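Local coordinates for protein DyP2 (Amycolatopsis sp. ATCC 39116, PDB 4G2C) that is a heme-containing dye-decolorising peroxidase that probably oxidises dyes and lignin-related compounds and also carries a manganese(II) site, at residues 211-214 and 218-221; 285-290 and 311-316; 426-431 and 435-440. All coordinates share one frame; numbering follows the deposited sequence.

Contact 1: residues 211-214 and 218-221; sequences GIEH and VDGR. With HEM (protoporphyrin IX containing Fe), chain C.
The backbones of Ile212 and Val218 form a single bridge, with their CA atoms 4.2 Å apart. Its hydrogen bond runs from Asp219 N to Gly211 O at 3.0 Å, the N-H pointing fairly straight at the oxygen (160°). Val218 CA also turns its hydrogen to Gly211 O.

The Asp219 side chain does most of the packing. Its CG sits between the backbone N and the carbonyl carbon (chi1 71°), which folds the carboxylate back against the backbone of Gly211, Ile212 and Glu213. OD1 lies 3.2 Å from Gly211 O, close, but not counted as a hydrogen bond. OD2 rests on Glu213 CB at 3.5 Å. The carboxylate planes of Glu213 and Asp219 are steeply inclined, 69° apart.

Glu213 bends at chi2 towards the heme, where its OE2 touches the methyl CMB at 3.5 Å. Its carboxylate is held by the backbone N of Phe215 and of Tyr217 and by Gln278. Ile212 CG2 packs on Val218 N at 3.7 Å.

Val218, Asp219 and Gly220 end the GxxDG motif of dye-decolorising peroxidases. Asp219 OD2 is 7.5 Å from HEM FE. The carboxylate has no hydrogen bond to 211-214, and a bound acetate lies about 3 Å from the side chain. Its place in the motif is consistent with the distal aspartate of this family.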
# COMPACT_ATOMS: atom_id res chain seq x y z
N GLY A 211 3.94 3.36 12.84
CA GLY A 211 3.44 4.25 11.80
C GLY A 211 1.93 4.27 11.71
O GLY A 211 1.29 3.23 11.84
N ILE A 212 1.35 5.44 11.47
CA ILE A 212 -0.11 5.55 11.37
C ILE A 212 -0.56 6.34 10.15
O ILE A 212 0.24 7.07 9.56
CB ILE A 212 -0.70 6.26 12.58
CG1 ILE A 212 -0.14 7.70 12.66
CG2 ILE A 212 -0.42 5.46 13.85
CD1 ILE A 212 -0.75 8.54 13.79
N GLU A 213 -1.83 6.21 9.78
CA GLU A 213 -2.39 7.09 8.75
C GLU A 213 -3.25 8.18 9.40
O GLU A 213 -3.40 8.20 10.63
CB GLU A 213 -3.17 6.30 7.70
CG GLU A 213 -4.22 5.39 8.28
CD GLU A 213 -5.33 6.15 8.98
OE1 GLU A 213 -5.59 5.86 10.16
OE2 GLU A 213 -5.94 7.05 8.33
N HIS A 214 -3.80 9.08 8.61
CA HIS A 214 -4.41 10.29 9.17
C HIS A 214 -5.63 10.08 10.07
O HIS A 214 -5.91 10.92 10.92
CB HIS A 214 -4.63 11.37 8.11
CG HIS A 214 -3.37 12.09 7.73
ND1 HIS A 214 -2.74 12.98 8.58
CD2 HIS A 214 -2.59 12.00 6.63
CE1 HIS A 214 -1.64 13.43 8.01
NE2 HIS A 214 -1.52 12.85 6.82
N VAL A 218 -2.82 2.64 13.26
CA VAL A 218 -1.62 1.96 12.83
C VAL A 218 -1.83 1.45 11.40
O VAL A 218 -2.81 0.78 11.11
CB VAL A 218 -1.27 0.77 13.75
CG1 VAL A 218 -0.08 -0.01 13.20
CG2 VAL A 218 -0.96 1.27 15.15
N ASP A 219 -0.93 1.78 10.49
CA ASP A 219 -1.14 1.33 9.13
C ASP A 219 0.10 0.58 8.67
O ASP A 219 1.19 0.80 9.19
CB ASP A 219 -1.53 2.50 8.21
CG ASP A 219 -0.38 3.45 7.94
OD1 ASP A 219 0.60 3.46 8.72
OD2 ASP A 219 -0.44 4.18 6.93
N GLY A 220 -0.06 -0.33 7.72
CA GLY A 220 1.09 -1.09 7.26
C GLY A 220 1.69 -2.09 8.24
O GLY A 220 2.90 -2.26 8.28
N ARG A 221 0.85 -2.76 9.02
CA ARG A 221 1.31 -3.84 9.89
C ARG A 221 1.41 -5.16 9.12
O ARG A 221 2.37 -5.92 9.24
CB ARG A 221 0.35 -4.02 11.08
CG ARG A 221 0.63 -5.25 11.93
CD ARG A 221 2.02 -5.18 12.55
NE ARG A 221 2.35 -6.34 13.38
CZ ARG A 221 2.91 -7.46 12.91
NH1 ARG A 221 3.17 -7.58 11.62
NH2 ARG A 221 3.19 -8.45 13.74
CHA HEM C . -4.50 -2.51 6.11
CHB HEM C . -5.90 2.14 6.24
CHC HEM C . -6.09 2.28 1.39
CHD HEM C . -5.47 -2.52 1.31
C1A HEM C . -4.84 -1.26 6.57
C2A HEM C . -4.86 -0.86 7.96
C3A HEM C . -5.24 0.42 7.99
C4A HEM C . -5.48 0.87 6.63
CMA HEM C . -5.41 1.30 9.24
CAA HEM C . -4.48 -1.78 9.16
CBA HEM C . -2.96 -1.76 9.36
CGA HEM C . -2.27 -2.78 8.48
O1A HEM C . -2.62 -3.98 8.52
O2A HEM C . -1.35 -2.41 7.73
C1B HEM C . -6.09 2.61 4.95
C2B HEM C . -6.48 3.95 4.53
C3B HEM C . -6.53 3.97 3.19
C4B HEM C . -6.16 2.66 2.70
CMB HEM C . -6.80 5.13 5.50
CAB HEM C . -6.86 5.14 2.23
CBB HEM C . -6.77 6.41 2.65
C1C HEM C . -6.02 0.98 0.95
C2C HEM C . -6.26 0.52 -0.41
C3C HEM C . -6.07 -0.81 -0.42
C4C HEM C . -5.71 -1.22 0.92
CMC HEM C . -6.62 1.42 -1.62
CAC HEM C . -6.23 -1.77 -1.62
CBC HEM C . -6.97 -1.43 -2.69
C1D HEM C . -5.10 -2.94 2.57
C2D HEM C . -4.64 -4.28 2.86
C3D HEM C . -4.32 -4.25 4.35
C4D HEM C . -4.64 -2.93 4.81
CMD HEM C . -4.48 -5.44 1.87
CAD HEM C . -3.82 -5.38 5.21
CBD HEM C . -5.04 -6.26 5.42
CGD HEM C . -4.52 -7.46 6.15
O1D HEM C . -3.59 -8.12 5.61
O2D HEM C . -5.01 -7.72 7.28
NA HEM C . -5.22 -0.19 5.79
NB HEM C . -5.90 1.86 3.80
NC HEM C . -5.69 -0.11 1.74
ND HEM C . -5.09 -2.19 3.74
FE HEM C . -5.67 -0.14 3.82

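Contact 2: residues 285-290 and 311-316; sequences EAERDL and RFEDGT. With MN (manganese (II) ion), chain D; HEM (protoporphyrin IX containing Fe), chain C.
The carboxylates of Glu287 and Glu313 meet at a manganese(II) ion, with their planes turned 57° apart, in a two-carboxylate metal site. Two guanidinium groups flank the segments, away from the metal. That of Arg311 takes Gly315 O at its edge, in plane, while the heme propionate oxygen O1A lies oblique to it. The guanidinium of Arg288 has Glu285 CA over one face and Asp289 OD1 at its edge.

Each glutamate binds the metal through one oxygen. Glu287 OE2 is 2.3 Å from the manganese and Glu313 OE2 is 2.2 Å from it. Water 1 is a third ligand. The two OE2 atoms are 4.0 Å apart, and the metal probably offsets the repulsion between them. Glu287 reaches out from helix 280-293 on an extended chain (chi2 -172°), and its OE1 forms a salt bridge with Lys284. Glu313 comes from the loop and bends at chi2.

Arg311 NH1 donates to Gly315 O at 3.1 Å, almost in line with the C=O bond, and also bonds Gly331 O. Arg311 NE is 3.8 Å from HEM O1A, near but not bonded. Without the guanidinium, as with an alanine here, Gly315 O would probably be left without its side-chain donor and the propionate with its charge less well balanced.

The site would suit manganese(II) oxidation, though this is inferred. Within the loop, Asp314 makes an Asx turn: its OD1 accepts from Thr316 N and from Thr316 OG1, each at 2.7 Å.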
# COMPACT_ATOMS: atom_id res chain seq x y z
N GLU A 285 -16.49 12.05 12.67
CA GLU A 285 -17.89 12.31 12.92
C GLU A 285 -18.60 10.99 12.71
O GLU A 285 -19.51 10.61 13.46
CB GLU A 285 -18.44 13.37 11.96
CG GLU A 285 -17.99 14.79 12.27
CD GLU A 285 -18.54 15.81 11.27
OE1 GLU A 285 -18.66 15.48 10.07
OE2 GLU A 285 -18.87 16.94 11.69
N ALA A 286 -18.19 10.30 11.66
CA ALA A 286 -18.76 9.01 11.35
C ALA A 286 -18.54 8.04 12.49
O ALA A 286 -19.46 7.32 12.85
CB ALA A 286 -18.21 8.45 10.03
N GLU A 287 -17.34 8.01 13.07
CA GLU A 287 -17.09 7.15 14.25
C GLU A 287 -18.10 7.52 15.33
O GLU A 287 -18.73 6.65 15.93
CB GLU A 287 -15.67 7.29 14.81
CG GLU A 287 -14.52 6.88 13.88
CD GLU A 287 -13.14 6.85 14.56
OE1 GLU A 287 -12.12 6.86 13.82
OE2 GLU A 287 -13.05 6.82 15.82
N ARG A 288 -18.23 8.82 15.59
CA ARG A 288 -19.13 9.30 16.64
C ARG A 288 -20.57 8.85 16.40
O ARG A 288 -21.20 8.28 17.29
CB ARG A 288 -19.07 10.82 16.75
CG ARG A 288 -20.01 11.39 17.81
CD ARG A 288 -20.30 12.86 17.54
NE ARG A 288 -20.92 13.05 16.22
CZ ARG A 288 -20.65 14.07 15.41
NH1 ARG A 288 -19.78 15.01 15.78
NH2 ARG A 288 -21.25 14.16 14.23
N ASP A 289 -21.08 9.11 15.20
CA ASP A 289 -22.46 8.79 14.86
C ASP A 289 -22.78 7.29 14.91
O ASP A 289 -23.87 6.90 15.34
CB ASP A 289 -22.84 9.36 13.48
CG ASP A 289 -22.78 10.89 13.44
OD1 ASP A 289 -22.79 11.54 14.51
OD2 ASP A 289 -22.73 11.44 12.32
N LEU A 290 -21.84 6.45 14.47
CA LEU A 290 -22.05 5.00 14.52
C LEU A 290 -22.10 4.54 15.97
O LEU A 290 -22.96 3.72 16.34
CB LEU A 290 -20.96 4.23 13.75
CG LEU A 290 -20.94 2.70 13.85
CD1 LEU A 290 -22.24 2.06 13.35
CD2 LEU A 290 -19.75 2.09 13.11
N ARG A 311 -9.29 -2.88 13.18
CA ARG A 311 -8.38 -2.74 14.30
C ARG A 311 -8.70 -1.44 15.04
O ARG A 311 -9.23 -0.51 14.44
CB ARG A 311 -6.93 -2.67 13.83
CG ARG A 311 -6.35 -3.90 13.14
CD ARG A 311 -4.91 -3.57 12.61
NE ARG A 311 -4.27 -4.68 11.90
CZ ARG A 311 -3.40 -5.54 12.44
NH1 ARG A 311 -3.04 -5.42 13.73
NH2 ARG A 311 -2.88 -6.51 11.70
N PHE A 312 -8.40 -1.39 16.32
CA PHE A 312 -8.40 -0.13 17.06
C PHE A 312 -7.22 0.74 16.60
O PHE A 312 -6.30 0.26 15.93
CB PHE A 312 -8.30 -0.39 18.57
CG PHE A 312 -9.49 -1.10 19.13
CD1 PHE A 312 -10.60 -0.38 19.55
CD2 PHE A 312 -9.53 -2.48 19.18
CE1 PHE A 312 -11.71 -1.03 20.05
CE2 PHE A 312 -10.64 -3.14 19.67
CZ PHE A 312 -11.73 -2.42 20.11
N GLU A 313 -7.24 2.01 16.96
CA GLU A 313 -6.14 2.88 16.56
C GLU A 313 -4.74 2.33 16.84
O GLU A 313 -3.79 2.64 16.10
CB GLU A 313 -6.34 4.28 17.14
CG GLU A 313 -7.34 5.07 16.32
CD GLU A 313 -8.12 6.07 17.14
OE1 GLU A 313 -7.48 7.00 17.70
OE2 GLU A 313 -9.37 5.92 17.22
N ASP A 314 -4.63 1.45 17.84
CA ASP A 314 -3.32 1.07 18.37
C ASP A 314 -2.48 -0.11 17.80
O ASP A 314 -1.47 -0.42 18.40
CB ASP A 314 -3.33 0.97 19.91
CG ASP A 314 -3.99 -0.28 20.41
OD1 ASP A 314 -4.77 -0.86 19.63
OD2 ASP A 314 -3.73 -0.69 21.57
N GLY A 315 -2.86 -0.83 16.75
CA GLY A 315 -4.18 -1.23 16.39
C GLY A 315 -4.30 -2.72 16.78
O GLY A 315 -3.81 -3.65 16.11
N THR A 316 -4.94 -2.92 17.92
CA THR A 316 -5.44 -4.21 18.36
C THR A 316 -6.49 -4.73 17.36
O THR A 316 -7.44 -4.01 17.00
CB THR A 316 -6.07 -4.03 19.74
OG1 THR A 316 -5.11 -3.40 20.59
CG2 THR A 316 -6.48 -5.37 20.34
MN MN D . -11.55 6.29 17.50
CHA HEM C . -4.50 -2.51 6.11
CHB HEM C . -5.90 2.14 6.24
CHC HEM C . -6.09 2.28 1.39
CHD HEM C . -5.47 -2.52 1.31
C1A HEM C . -4.84 -1.26 6.57
C2A HEM C . -4.86 -0.86 7.96
C3A HEM C . -5.24 0.42 7.99
C4A HEM C . -5.48 0.87 6.63
CMA HEM C . -5.41 1.30 9.24
CAA HEM C . -4.48 -1.78 9.16
CBA HEM C . -2.96 -1.76 9.36
CGA HEM C . -2.27 -2.78 8.48
O1A HEM C . -2.62 -3.98 8.52
O2A HEM C . -1.35 -2.41 7.73
C1B HEM C . -6.09 2.61 4.95
C2B HEM C . -6.48 3.95 4.53
C3B HEM C . -6.53 3.97 3.19
C4B HEM C . -6.16 2.66 2.70
CMB HEM C . -6.80 5.13 5.50
CAB HEM C . -6.86 5.14 2.23
CBB HEM C . -6.77 6.41 2.65
C1C HEM C . -6.02 0.98 0.95
C2C HEM C . -6.26 0.52 -0.41
C3C HEM C . -6.07 -0.81 -0.42
C4C HEM C . -5.71 -1.22 0.92
CMC HEM C . -6.62 1.42 -1.62
CAC HEM C . -6.23 -1.77 -1.62
CBC HEM C . -6.97 -1.43 -2.69
C1D HEM C . -5.10 -2.94 2.57
C2D HEM C . -4.64 -4.28 2.86
C3D HEM C . -4.32 -4.25 4.35
C4D HEM C . -4.64 -2.93 4.81
CMD HEM C . -4.48 -5.44 1.87
CAD HEM C . -3.82 -5.38 5.21
CBD HEM C . -5.04 -6.26 5.42
CGD HEM C . -4.52 -7.46 6.15
O1D HEM C . -3.59 -8.12 5.61
O2D HEM C . -5.01 -7.72 7.28
NA HEM C . -5.22 -0.19 5.79
NB HEM C . -5.90 1.86 3.80
NC HEM C . -5.69 -0.11 1.74
ND HEM C . -5.09 -2.19 3.74
FE HEM C . -5.67 -0.14 3.82
O HOH W 1 -11.34 3.99 17.39

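Contact 3: residues 426-431 and 435-440; sequences NPAFPF and GSQPGL. With ACT (acetate ion), chain J.
Gly439 N donates to Pro427 O at 2.8 Å, the one direct hydrogen bond between the two segments. It lies in the carbonyl plane, on a lone pair. Pro438 N is also close to this oxygen but has no hydrogen to give. The positive phi of Gly439 (93°), with its psi near 180°, calls for glycine at this place.

Other polar links are indirect. Water 2 donates to both Ala428 O and Ser436 O. The oxygen of water 2 is 2.6 Å from Ala428 O. Lys353 NZ bonds both Phe429 O and Gly439 O, so a lysine of helix 350-354 ties the two segments together. Ser436 OG bonds Asp434 and lies next to an acetate, probably from the crystallisation liquor.

The van der Waals packing is built on prolines. Pro438 CG rests against the carbonyl oxygens of Phe429 and Pro430, 3.5 Å from Phe429 O. It also meets Pro430 CD, at 4.2 Å from Pro438 CG. Pro427 and Leu440 run side by side, CB to CD1 at 4.2 Å. Gln437 lies alongside Pro427, its CG anti to the carbonyl carbon (chi1 -72°). Its extended chain brings NE2 to 3.5 Å from Ala428 CB.

Aromatic packing lies behind 426-431. Pro430, which follows a cis peptide bond, sets CB over the centre of one face of the Phe429 ring. Phe429 also stacks with Trp423.

The arrangement is a proline-rich surface loop folded back on itself. It starts with an Asx turn, Asn426 OD1 accepting from Ala428 N, within a type I turn from Asn426 to Phe429.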
# COMPACT_ATOMS: atom_id res chain seq x y z
N ASN A 426 -17.30 -4.26 -3.63
CA ASN A 426 -18.31 -5.27 -3.88
C ASN A 426 -19.20 -5.45 -2.65
O ASN A 426 -18.71 -5.81 -1.58
CB ASN A 426 -17.62 -6.57 -4.25
CG ASN A 426 -18.58 -7.66 -4.63
OD1 ASN A 426 -19.80 -7.53 -4.47
ND2 ASN A 426 -18.04 -8.77 -5.14
N PRO A 427 -20.50 -5.18 -2.80
CA PRO A 427 -21.38 -5.28 -1.63
C PRO A 427 -21.54 -6.72 -1.17
O PRO A 427 -21.86 -6.94 -0.01
CB PRO A 427 -22.73 -4.71 -2.14
CG PRO A 427 -22.70 -4.93 -3.64
CD PRO A 427 -21.22 -4.76 -4.02
N ALA A 428 -21.31 -7.67 -2.07
CA ALA A 428 -21.51 -9.09 -1.74
C ALA A 428 -20.37 -9.75 -0.95
O ALA A 428 -20.56 -10.82 -0.38
CB ALA A 428 -21.78 -9.88 -3.01
N PHE A 429 -19.20 -9.10 -0.90
CA PHE A 429 -17.99 -9.76 -0.40
C PHE A 429 -17.56 -9.18 0.92
O PHE A 429 -17.72 -7.98 1.15
CB PHE A 429 -16.86 -9.62 -1.43
CG PHE A 429 -15.65 -10.43 -1.12
CD1 PHE A 429 -15.57 -11.76 -1.53
CD2 PHE A 429 -14.57 -9.87 -0.43
CE1 PHE A 429 -14.45 -12.51 -1.24
CE2 PHE A 429 -13.43 -10.62 -0.15
CZ PHE A 429 -13.37 -11.94 -0.56
N PRO A 430 -17.03 -10.03 1.82
CA PRO A 430 -16.93 -11.49 1.65
C PRO A 430 -18.27 -12.18 1.95
O PRO A 430 -19.21 -11.53 2.42
CB PRO A 430 -15.89 -11.88 2.70
CG PRO A 430 -16.11 -10.90 3.80
CD PRO A 430 -16.48 -9.59 3.11
N PHE A 431 -18.37 -13.48 1.69
CA PHE A 431 -19.66 -14.17 1.79
C PHE A 431 -19.97 -14.52 3.23
O PHE A 431 -19.26 -15.33 3.83
CB PHE A 431 -19.66 -15.45 0.96
CG PHE A 431 -19.52 -15.22 -0.51
CD1 PHE A 431 -19.51 -13.94 -1.03
CD2 PHE A 431 -19.41 -16.29 -1.38
CE1 PHE A 431 -19.39 -13.72 -2.40
CE2 PHE A 431 -19.29 -16.08 -2.76
CZ PHE A 431 -19.28 -14.80 -3.26
N GLY A 435 -25.57 -15.76 3.68
CA GLY A 435 -25.76 -15.40 2.28
C GLY A 435 -26.13 -13.94 2.02
O GLY A 435 -26.43 -13.57 0.88
N SER A 436 -26.13 -13.11 3.07
CA SER A 436 -26.46 -11.69 2.92
C SER A 436 -25.29 -10.85 2.36
O SER A 436 -24.16 -11.34 2.22
CB SER A 436 -26.94 -11.09 4.25
OG SER A 436 -25.89 -11.02 5.19
N GLN A 437 -25.57 -9.60 2.00
CA GLN A 437 -24.55 -8.72 1.44
C GLN A 437 -24.08 -7.72 2.48
O GLN A 437 -24.83 -6.87 2.92
CB GLN A 437 -25.08 -7.99 0.20
CG GLN A 437 -25.23 -8.91 -0.99
CD GLN A 437 -25.42 -8.15 -2.28
OE1 GLN A 437 -25.86 -6.99 -2.28
NE2 GLN A 437 -25.08 -8.79 -3.40
N PRO A 438 -22.82 -7.84 2.90
CA PRO A 438 -22.33 -6.96 3.97
C PRO A 438 -22.13 -5.50 3.52
O PRO A 438 -22.04 -4.61 4.37
CB PRO A 438 -20.98 -7.60 4.37
CG PRO A 438 -20.56 -8.41 3.18
CD PRO A 438 -21.85 -8.89 2.55
N GLY A 439 -22.06 -5.27 2.21
CA GLY A 439 -21.89 -3.92 1.70
C GLY A 439 -20.44 -3.52 1.45
O GLY A 439 -19.51 -4.34 1.55
N LEU A 440 -20.25 -2.25 1.12
CA LEU A 440 -18.94 -1.76 0.70
C LEU A 440 -17.99 -1.55 1.88
O LEU A 440 -18.40 -1.19 2.99
CB LEU A 440 -19.09 -0.43 -0.04
CG LEU A 440 -19.29 -0.37 -1.55
CD1 LEU A 440 -20.50 -1.18 -1.99
CD2 LEU A 440 -19.42 1.09 -1.98
C ACT J . -23.93 -8.82 7.41
O ACT J . -23.06 -7.95 7.70
OXT ACT J . -24.31 -8.89 6.22
CH3 ACT J . -24.52 -9.75 8.44
O HOH W 2 -22.86 -12.03 -0.08

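Contacts 1 and 2 touch and share the heme. Their centres are 13 Å apart. Val218 N lies 3.0 Å from Glu313 O, a probable hydrogen bond that joins the heme-side loop directly to a manganese ligand. Val218 CG2 packs on the backbone of Asp314 and Gly315, and Arg221 CG on Arg311 NH2. The manganese (MN) is 16.2 Å from the heme iron (HEM FE), so the two metals are not in direct contact. Contact 3 stands apart. Its nearest atoms are about 11 Å from contact 2 and about 16 Å from contact 1. The side chain of Phe429 is still about 11 Å from the heme.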